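PDB 3IN6: FMN-binding protein from Syntrophomonas wolfei subsp. wolfei, which binds flavin mononucleotide as a flavoprotein and may take part in redox chemistry, though its physiological role is not established. Local coordinates for residues V51-F65 against Y111-T123. Residues are numbered along the deposited sequence; the frame is centred on the assembly and turned at random.
Sequences VLEMIGDDTIICARF and YFDRIKKRLDNTT. With FMN (flavin mononucleotide), chain C.
Helix 110-120 packs across the hairpin of strands 52-55 and 59-64, at the edge of the antiparallel sheet, through an apolar core flanked by a salt-bridge network. Its 111-120 part crosses strand 59-64 at 61°, with 8.2 Å between axes. Ile115 lies over the hairpin: its CG1 rests on Ala63 CB at 3.7 Å, and CD1 sits above the backbone oxygens of Val51 and Ile61. Ile61 CG2 meets Tyr111 CD1 at 3.5 Å, while Ile55 CD1 comes to that ring's edge. Glu53, extended with CG anti to the backbone N (chi1 -174°), carries its carboxylate to two arginines. Arg114 NE, at 2.7 Å, and NH2 both grip Glu53 OE2 on its syn side, the two planes 58° apart. Arg118 NE meets Glu53 OE1 on its anti side at 3.2 Å, and Leu52 O lies over one face of the Arg118 guanidinium. A glutamine in place of Glu53 would probably leave both arginines without their shared counter-charge. Beyond, Leu119 CD1 meets Val51 CG2 at 3.9 Å and approaches Phe65, whose ring has the flavin over one face. Val51 N and Phe65 N donate hydrogen bonds to FMN O4 and O2, and FMN N3 donates to Ala63 O. Two positive charges sharing one carboxylate tie helix to strand.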
ATOM      1  N   VAL A  51       2.204   4.240  13.921  1.00 33.14           N
ATOM      2  CA  VAL A  51       3.065   4.596  15.075  1.00 29.57           C
ATOM      3  C   VAL A  51       4.522   4.592  14.587  1.00 27.00           C
ATOM      4  O   VAL A  51       5.286   3.635  14.813  1.00 21.75           O
ATOM      5  CB  VAL A  51       2.870   3.681  16.286  1.00 30.66           C
ATOM      6  CG1 VAL A  51       3.730   4.179  17.459  1.00 29.58           C
ATOM      7  CG2 VAL A  51       1.414   3.659  16.692  1.00 30.27           C
ATOM      8  N   LEU A  52       4.893   5.691  13.923  1.00 26.07           N
ATOM      9  CA  LEU A  52       6.197   5.815  13.241  1.00 24.41           C
ATOM     10  C   LEU A  52       6.965   7.088  13.528  1.00 22.13           C
ATOM     11  O   LEU A  52       6.390   8.122  13.893  1.00 21.91           O
ATOM     12  CB  LEU A  52       5.980   5.871  11.726  1.00 23.29           C
ATOM     13  CG  LEU A  52       5.290   4.770  10.956  1.00 27.90           C
ATOM     14  CD1 LEU A  52       5.246   5.206   9.502  1.00 19.87           C
ATOM     15  CD2 LEU A  52       6.034   3.431  11.126  1.00 32.98           C
ATOM     16  N   GLU A  53       8.260   7.015  13.244  1.00 21.72           N
ATOM     17  CA  GLU A  53       9.153   8.158  13.358  1.00 21.02           C
ATOM     18  C   GLU A  53      10.369   8.008  12.444  1.00 20.14           C
ATOM     19  O   GLU A  53      11.022   6.939  12.416  1.00 20.92           O
ATOM     20  CB  GLU A  53       9.590   8.335  14.810  1.00 20.90           C
ATOM     21  CG  GLU A  53      10.409   9.582  15.053  1.00 24.04           C
ATOM     22  CD  GLU A  53      10.636   9.853  16.528  1.00 15.88           C
ATOM     23  OE1 GLU A  53       9.858   9.355  17.363  1.00 34.42           O
ATOM     24  OE2 GLU A  53      11.572  10.595  16.847  1.00 29.38           O
HETATM   25  N   MSE A  54      10.648   9.051  11.673  1.00 18.70           N
HETATM   26  CA  MSE A  54      11.836   9.105  10.812  1.00 19.82           C
HETATM   27  C   MSE A  54      12.918   9.880  11.575  1.00 20.68           C
HETATM   28  O   MSE A  54      12.651  10.955  12.127  1.00 21.28           O
HETATM   29  CB  MSE A  54      11.519   9.748   9.470  1.00 20.84           C
HETATM   30  CG  MSE A  54      12.715  10.131   8.645  1.00 15.16           C
HETATM   31 SE   MSE A  54      12.085  10.629   6.879  0.75 15.43          SE
HETATM   32  CE  MSE A  54      13.713  11.405   6.123  1.00  8.54           C
ATOM     33  N   ILE A  55      14.106   9.279  11.646  1.00 21.23           N
ATOM     34  CA  ILE A  55      15.264   9.827  12.358  1.00 22.31           C
ATOM     35  C   ILE A  55      16.364  10.064  11.321  1.00 21.62           C
ATOM     36  O   ILE A  55      16.690   9.171  10.531  1.00 22.00           O
ATOM     37  CB  ILE A  55      15.756   8.831  13.458  1.00 22.40           C
ATOM     38  CG1 ILE A  55      14.638   8.553  14.471  1.00 21.18           C
ATOM     39  CG2 ILE A  55      16.994   9.353  14.164  1.00 19.46           C
ATOM     40  CD1 ILE A  55      14.879   7.336  15.334  1.00 24.79           C
ATOM     41  N   GLY A  56      16.911  11.274  11.310  1.00 22.86           N
ATOM     42  CA  GLY A  56      17.944  11.644  10.357  1.00 22.65           C
ATOM     43  C   GLY A  56      17.390  11.633   8.944  1.00 22.83           C
ATOM     44  O   GLY A  56      16.266  12.112   8.691  1.00 19.34           O
ATOM     45  N   ASP A  57      18.193  11.085   8.038  1.00 19.61           N
ATOM     46  CA  ASP A  57      17.861  10.946   6.631  1.00 19.46           C
ATOM     47  C   ASP A  57      17.858   9.487   6.200  1.00 21.47           C
ATOM     48  O   ASP A  57      17.566   9.197   5.027  1.00 23.33           O
ATOM     49  CB  ASP A  57      18.936  11.638   5.780  1.00 17.73           C
ATOM     50  CG  ASP A  57      18.941  13.166   5.926  1.00 23.08           C
ATOM     51  OD1 ASP A  57      17.892  13.772   6.230  1.00 23.81           O
ATOM     52  OD2 ASP A  57      20.010  13.771   5.707  1.00 26.25           O
ATOM     53  N   ASP A  58      18.189   8.579   7.118  1.00 18.77           N
ATOM     54  CA  ASP A  58      18.349   7.176   6.782  1.00 21.99           C
ATOM     55  C   ASP A  58      17.533   6.171   7.610  1.00 20.63           C
ATOM     56  O   ASP A  58      17.617   4.986   7.352  1.00 19.49           O
ATOM     57  CB  ASP A  58      19.842   6.828   6.873  1.00 19.38           C
ATOM     58  CG  ASP A  58      20.470   7.245   8.211  1.00 27.20           C
ATOM     59  OD1 ASP A  58      19.826   7.097   9.268  1.00 24.83           O
ATOM     60  OD2 ASP A  58      21.619   7.744   8.202  1.00 38.89           O
ATOM     61  N   THR A  59      16.714   6.619   8.555  1.00 20.67           N
ATOM     62  CA  THR A  59      16.052   5.662   9.447  1.00 19.38           C
ATOM     63  C   THR A  59      14.566   5.910   9.691  1.00 20.19           C
ATOM     64  O   THR A  59      14.133   7.047   9.845  1.00 19.03           O
ATOM     65  CB  THR A  59      16.732   5.705  10.839  1.00 20.21           C
ATOM     66  OG1 THR A  59      18.149   5.532  10.710  1.00 21.51           O
ATOM     67  CG2 THR A  59      16.172   4.651  11.788  1.00 18.51           C
ATOM     68  N   ILE A  60      13.788   4.830   9.721  1.00 21.85           N
ATOM     69  CA  ILE A  60      12.384   4.893  10.148  1.00 21.62           C
ATOM     70  C   ILE A  60      12.247   3.831  11.234  1.00 19.10           C
ATOM     71  O   ILE A  60      12.738   2.707  11.086  1.00 15.93           O
ATOM     72  CB  ILE A  60      11.344   4.656   9.014  1.00 22.97           C
ATOM     73  CG1 ILE A  60      11.320   5.829   8.040  1.00 22.65           C
ATOM     74  CG2 ILE A  60       9.930   4.514   9.598  1.00 20.43           C
ATOM     75  CD1 ILE A  60      10.531   5.527   6.779  1.00 27.44           C
ATOM     76  N   ILE A  61      11.652   4.220  12.356  1.00 18.65           N
ATOM     77  CA  ILE A  61      11.367   3.291  13.442  1.00 19.11           C
ATOM     78  C   ILE A  61       9.858   3.196  13.555  1.00 21.67           C
ATOM     79  O   ILE A  61       9.113   4.136  13.265  1.00 19.27           O
ATOM     80  CB  ILE A  61      12.042   3.619  14.799  1.00 17.74           C
ATOM     81  CG1 ILE A  61      11.632   4.992  15.339  1.00 23.50           C
ATOM     82  CG2 ILE A  61      13.564   3.550  14.679  1.00 18.90           C
ATOM     83  CD1 ILE A  61      11.966   5.153  16.825  1.00 16.66           C
ATOM     84  N   CYS A  62       9.425   2.041  14.011  1.00 25.68           N
ATOM     85  CA  CYS A  62       8.036   1.708  14.001  1.00 26.48           C
ATOM     86  C   CYS A  62       7.705   0.769  15.158  1.00 26.82           C
ATOM     87  O   CYS A  62       8.473  -0.171  15.447  1.00 25.51           O
ATOM     88  CB  CYS A  62       7.855   1.033  12.645  1.00 27.97           C
ATOM     89  SG  CYS A  62       6.487   0.012  12.397  1.00 35.46           S
ATOM     90  N   ALA A  63       6.582   1.035  15.822  1.00 26.43           N
ATOM     91  CA  ALA A  63       6.118   0.196  16.915  1.00 29.11           C
ATOM     92  C   ALA A  63       5.404  -1.011  16.334  1.00 30.22           C
ATOM     93  O   ALA A  63       4.510  -0.861  15.506  1.00 32.30           O
ATOM     94  CB  ALA A  63       5.169   0.958  17.807  1.00 27.96           C
ATOM     95  N   ARG A  64       5.798  -2.206  16.744  1.00 30.24           N
ATOM     96  CA  ARG A  64       5.089  -3.386  16.302  1.00 31.66           C
ATOM     97  C   ARG A  64       4.279  -3.966  17.472  1.00 32.43           C
ATOM     98  O   ARG A  64       4.839  -4.511  18.438  1.00 31.08           O
ATOM     99  CB  ARG A  64       6.044  -4.401  15.693  1.00 32.86           C
ATOM    100  CG  ARG A  64       5.331  -5.552  14.994  1.00 35.89           C
ATOM    101  CD  ARG A  64       5.207  -6.712  15.926  1.00 38.96           C
ATOM    102  NE  ARG A  64       4.220  -7.712  15.534  1.00 37.92           N
ATOM    103  CZ  ARG A  64       4.255  -8.971  15.953  1.00 34.27           C
ATOM    104  NH1 ARG A  64       5.239  -9.382  16.741  1.00 35.31           N
ATOM    105  NH2 ARG A  64       3.322  -9.830  15.569  1.00 41.13           N
ATOM    106  N   PHE A  65       2.959  -3.787  17.389  1.00 32.36           N
ATOM    107  CA  PHE A  65       2.025  -4.305  18.387  1.00 32.09           C
ATOM    108  C   PHE A  65       0.979  -5.250  17.771  1.00 33.04           C
ATOM    109  O   PHE A  65       0.523  -6.170  18.446  1.00 33.17           O
ATOM    110  CB  PHE A  65       1.388  -3.179  19.213  1.00 32.63           C
ATOM    111  CG  PHE A  65       0.665  -2.133  18.406  1.00 35.03           C
ATOM    112  CD1 PHE A  65       1.347  -1.026  17.901  1.00 38.96           C
ATOM    113  CD2 PHE A  65      -0.715  -2.217  18.203  1.00 38.61           C
ATOM    114  CE1 PHE A  65       0.666  -0.034  17.174  1.00 35.04           C
ATOM    115  CE2 PHE A  65      -1.403  -1.233  17.475  1.00 37.02           C
ATOM    116  CZ  PHE A  65      -0.710  -0.144  16.961  1.00 37.10           C
ATOM    117  N   TYR A 111      16.151   3.259  20.413  1.00 25.22           N
ATOM    118  CA  TYR A 111      15.034   3.192  19.454  1.00 24.94           C
ATOM    119  C   TYR A 111      13.743   2.709  20.109  1.00 24.21           C
ATOM    120  O   TYR A 111      12.683   3.297  19.913  1.00 23.17           O
ATOM    121  CB  TYR A 111      15.356   2.253  18.309  1.00 23.79           C
ATOM    122  CG  TYR A 111      16.483   2.677  17.415  1.00 23.57           C
ATOM    123  CD1 TYR A 111      16.435   3.887  16.716  1.00 27.28           C
ATOM    124  CD2 TYR A 111      17.569   1.836  17.197  1.00 24.17           C
ATOM    125  CE1 TYR A 111      17.464   4.261  15.866  1.00 26.82           C
ATOM    126  CE2 TYR A 111      18.589   2.194  16.344  1.00 22.16           C
ATOM    127  CZ  TYR A 111      18.537   3.403  15.680  1.00 26.25           C
ATOM    128  OH  TYR A 111      19.575   3.740  14.833  1.00 32.91           O
ATOM    129  N   PHE A 112      13.853   1.628  20.878  1.00 24.91           N
ATOM    130  CA  PHE A 112      12.716   1.050  21.590  1.00 25.96           C
ATOM    131  C   PHE A 112      12.103   2.078  22.536  1.00 26.28           C
ATOM    132  O   PHE A 112      10.887   2.280  22.550  1.00 26.40           O
ATOM    133  CB  PHE A 112      13.166  -0.197  22.358  1.00 25.89           C
ATOM    134  CG  PHE A 112      12.052  -0.925  23.046  1.00 28.38           C
ATOM    135  CD1 PHE A 112      11.321  -1.893  22.376  1.00 33.13           C
ATOM    136  CD2 PHE A 112      11.743  -0.660  24.365  1.00 31.58           C
ATOM    137  CE1 PHE A 112      10.295  -2.576  23.012  1.00 32.23           C
ATOM    138  CE2 PHE A 112      10.712  -1.342  25.002  1.00 29.85           C
ATOM    139  CZ  PHE A 112       9.995  -2.296  24.327  1.00 26.18           C
ATOM    140  N   ASP A 113      12.959   2.724  23.321  1.00 26.99           N
ATOM    141  CA  ASP A 113      12.529   3.750  24.261  1.00 28.41           C
ATOM    142  C   ASP A 113      11.846   4.906  23.530  1.00 28.35           C
ATOM    143  O   ASP A 113      10.803   5.398  23.945  1.00 29.00           O
ATOM    144  CB  ASP A 113      13.725   4.273  25.070  1.00 28.69           C
ATOM    145  CG  ASP A 113      14.284   3.239  26.056  1.00 29.32           C
ATOM    146  OD1 ASP A 113      13.644   2.185  26.304  1.00 28.43           O
ATOM    147  OD2 ASP A 113      15.379   3.504  26.604  1.00 31.04           O
ATOM    148  N   ARG A 114      12.447   5.336  22.433  1.00 29.60           N
ATOM    149  CA  ARG A 114      11.904   6.426  21.630  1.00 28.73           C
ATOM    150  C   ARG A 114      10.498   6.097  21.110  1.00 28.08           C
ATOM    151  O   ARG A 114       9.564   6.861  21.329  1.00 25.13           O
ATOM    152  CB  ARG A 114      12.848   6.696  20.461  1.00 29.40           C
ATOM    153  CG  ARG A 114      12.486   7.872  19.585  1.00 33.13           C
ATOM    154  CD  ARG A 114      12.540   9.183  20.344  1.00 32.43           C
ATOM    155  NE  ARG A 114      12.311  10.304  19.443  1.00 36.27           N
ATOM    156  CZ  ARG A 114      12.292  11.581  19.812  1.00 39.36           C
ATOM    157  NH1 ARG A 114      12.505  11.932  21.077  1.00 41.45           N
ATOM    158  NH2 ARG A 114      12.069  12.516  18.900  1.00 40.30           N
ATOM    159  N   ILE A 115      10.343   4.955  20.442  1.00 28.33           N
ATOM    160  CA  ILE A 115       9.040   4.592  19.880  1.00 30.27           C
ATOM    161  C   ILE A 115       7.996   4.302  20.971  1.00 32.98           C
ATOM    162  O   ILE A 115       6.798   4.441  20.729  1.00 33.45           O
ATOM    163  CB  ILE A 115       9.135   3.379  18.915  1.00 29.88           C
ATOM    164  CG1 ILE A 115       7.962   3.372  17.928  1.00 30.49           C
ATOM    165  CG2 ILE A 115       9.199   2.056  19.688  1.00 28.41           C
ATOM    166  CD1 ILE A 115       7.931   4.551  16.963  1.00 19.20           C
ATOM    167  N   LYS A 116       8.453   3.894  22.159  1.00 34.76           N
ATOM    168  CA  LYS A 116       7.552   3.607  23.274  1.00 37.12           C
ATOM    169  C   LYS A 116       6.869   4.898  23.717  1.00 38.35           C
ATOM    170  O   LYS A 116       5.641   4.940  23.880  1.00 39.21           O
ATOM    171  CB  LYS A 116       8.314   2.973  24.452  1.00 37.31           C
ATOM    172  CG  LYS A 116       7.449   2.633  25.662  1.00 36.99           C
ATOM    173  N   LYS A 117       7.679   5.943  23.906  1.00 38.37           N
ATOM    174  CA  LYS A 117       7.185   7.264  24.287  1.00 38.28           C
ATOM    175  C   LYS A 117       6.086   7.708  23.323  1.00 38.69           C
ATOM    176  O   LYS A 117       5.018   8.135  23.744  1.00 39.98           O
ATOM    177  CB  LYS A 117       8.322   8.285  24.290  1.00 37.58           C
ATOM    178  CG  LYS A 117       9.415   7.999  25.309  1.00 38.94           C
ATOM    179  N   ARG A 118       6.350   7.581  22.027  1.00 38.89           N
ATOM    180  CA  ARG A 118       5.371   7.950  21.011  1.00 38.95           C
ATOM    181  C   ARG A 118       4.081   7.138  21.158  1.00 39.90           C
ATOM    182  O   ARG A 118       2.994   7.716  21.221  1.00 38.69           O
ATOM    183  CB  ARG A 118       5.962   7.782  19.603  1.00 38.24           C
ATOM    184  CG  ARG A 118       5.003   8.114  18.465  1.00 35.50           C
ATOM    185  CD  ARG A 118       5.689   8.055  17.117  1.00 34.40           C
ATOM    186  NE  ARG A 118       6.662   9.130  16.934  1.00 33.54           N
ATOM    187  CZ  ARG A 118       6.400  10.330  16.419  1.00 37.06           C
ATOM    188  NH1 ARG A 118       5.181  10.661  16.010  1.00 37.56           N
ATOM    189  NH2 ARG A 118       7.376  11.218  16.304  1.00 40.75           N
ATOM    190  N   LEU A 119       4.208   5.809  21.225  1.00 39.99           N
ATOM    191  CA  LEU A 119       3.044   4.921  21.363  1.00 40.28           C
ATOM    192  C   LEU A 119       2.192   5.237  22.591  1.00 40.96           C
ATOM    193  O   LEU A 119       0.966   5.077  22.548  1.00 40.56           O
ATOM    194  CB  LEU A 119       3.468   3.449  21.398  1.00 39.79           C
ATOM    195  CG  LEU A 119       2.350   2.396  21.486  1.00 41.66           C
ATOM    196  CD1 LEU A 119       1.279   2.608  20.407  1.00 40.34           C
ATOM    197  CD2 LEU A 119       2.926   0.976  21.398  1.00 39.93           C
ATOM    198  N   ASP A 120       2.831   5.678  23.676  1.00 42.20           N
ATOM    199  CA  ASP A 120       2.103   6.026  24.908  1.00 43.89           C
ATOM    200  C   ASP A 120       1.038   7.101  24.655  1.00 45.45           C
ATOM    201  O   ASP A 120      -0.023   7.098  25.289  1.00 45.47           O
ATOM    202  CB  ASP A 120       3.059   6.508  26.013  1.00 43.75           C
ATOM    203  CG  ASP A 120       3.918   5.388  26.605  1.00 43.24           C
ATOM    204  OD1 ASP A 120       3.618   4.194  26.394  1.00 43.18           O
ATOM    205  OD2 ASP A 120       4.894   5.714  27.312  1.00 45.46           O
ATOM    206  N   ASN A 121       1.318   8.002  23.714  1.00 46.60           N
ATOM    207  CA  ASN A 121       0.395   9.087  23.376  1.00 47.29           C
ATOM    208  C   ASN A 121      -0.589   8.727  22.255  1.00 47.30           C
ATOM    209  O   ASN A 121      -1.048   9.614  21.537  1.00 46.92           O
ATOM    210  CB  ASN A 121       1.198  10.328  22.982  1.00 47.26           C
ATOM    211  CG  ASN A 121       2.171  10.757  24.059  1.00 49.03           C
ATOM    212  OD1 ASN A 121       1.982  10.462  25.238  1.00 52.47           O
ATOM    213  ND2 ASN A 121       3.216  11.466  23.658  1.00 53.89           N
ATOM    214  N   THR A 122      -0.935   7.445  22.131  1.00 47.61           N
ATOM    215  CA  THR A 122      -1.837   6.974  21.076  1.00 48.25           C
ATOM    216  C   THR A 122      -3.053   6.224  21.630  1.00 47.88           C
ATOM    217  O   THR A 122      -3.094   5.864  22.813  1.00 46.91           O
ATOM    218  CB  THR A 122      -1.075   6.029  20.119  1.00 48.82           C
ATOM    219  OG1 THR A 122       0.147   6.652  19.707  1.00 51.21           O
ATOM    220  CG2 THR A 122      -1.898   5.694  18.884  1.00 51.50           C
ATOM    221  N   THR A 123      -4.051   6.009  20.769  1.00 47.99           N
ATOM    222  CA  THR A 123      -5.230   5.209  21.120  1.00 47.64           C
ATOM    223  C   THR A 123      -4.775   3.773  21.374  1.00 47.03           C
ATOM    224  O   THR A 123      -5.414   3.029  22.117  1.00 47.46           O
ATOM    225  CB  THR A 123      -6.293   5.183  19.984  1.00 47.69           C
ATOM    226  OG1 THR A 123      -6.624   6.518  19.591  1.00 47.96           O
ATOM    227  CG2 THR A 123      -7.564   4.457  20.435  1.00 45.78           C
TER
HETATM  228  N1  FMN C 148      -0.154  -1.984  13.964  1.00 49.24           N
HETATM  229  C2  FMN C 148       1.189  -1.929  14.293  1.00 50.09           C
HETATM  230  O2  FMN C 148       1.794  -2.960  14.605  1.00 41.44           O
HETATM  231  N3  FMN C 148       1.854  -0.709  14.271  1.00 52.35           N
HETATM  232  C4  FMN C 148       1.185   0.459  13.932  1.00 51.85           C
HETATM  233  O4  FMN C 148       1.811   1.533  13.928  1.00 54.12           O
HETATM  234  C4A FMN C 148      -0.182   0.402  13.616  1.00 52.57           C
HETATM  235  N5  FMN C 148      -0.890   1.551  13.280  1.00 56.26           N
HETATM  236  C5A FMN C 148      -2.241   1.503  12.957  1.00 54.61           C
HETATM  237  C6  FMN C 148      -2.915   2.684  12.612  1.00 55.39           C
HETATM  238  C7  FMN C 148      -4.274   2.647  12.293  1.00 56.89           C
HETATM  239  C7M FMN C 148      -4.972   3.924  11.931  1.00 60.38           C
HETATM  240  C8  FMN C 148      -4.968   1.430  12.299  1.00 57.56           C
HETATM  241  C8M FMN C 148      -6.431   1.367  11.943  1.00 46.50           C
HETATM  242  C9  FMN C 148      -4.291   0.248  12.634  1.00 57.87           C
HETATM  243  C9A FMN C 148      -2.919   0.276  12.972  1.00 56.80           C
HETATM  244  N10 FMN C 148      -2.211  -0.889  13.306  1.00 54.62           N
HETATM  245  C10 FMN C 148      -0.854  -0.827  13.634  1.00 52.25           C
HETATM  246  C1' FMN C 148      -2.904  -2.233  13.352  1.00 55.33           C
HETATM  247  C2' FMN C 148      -2.670  -3.072  12.095  1.00 52.93           C
HETATM  248  O2' FMN C 148      -3.031  -2.349  10.939  1.00 44.21           O
HETATM  249  C3' FMN C 148      -3.467  -4.378  12.217  1.00 54.58           C
HETATM  250  O3' FMN C 148      -2.855  -5.182  13.207  1.00 52.12           O
HETATM  251  C4' FMN C 148      -3.585  -5.158  10.903  1.00 52.30           C
HETATM  252  O4' FMN C 148      -4.540  -6.187  11.045  1.00 54.94           O
HETATM  253  C5' FMN C 148      -2.271  -5.792  10.482  1.00 49.68           C
HETATM  254  O5' FMN C 148      -2.437  -6.423   9.236  1.00 46.14           O
HETATM  255  P   FMN C 148      -1.552  -7.706   8.798  1.00 39.40           P
HETATM  256  O1P FMN C 148      -1.939  -8.927   9.587  1.00 47.01           O
HETATM  257  O2P FMN C 148      -0.063  -7.470   8.995  1.00 35.86           O
HETATM  258  O3P FMN C 148      -1.931  -7.922   7.371  1.00 32.65           O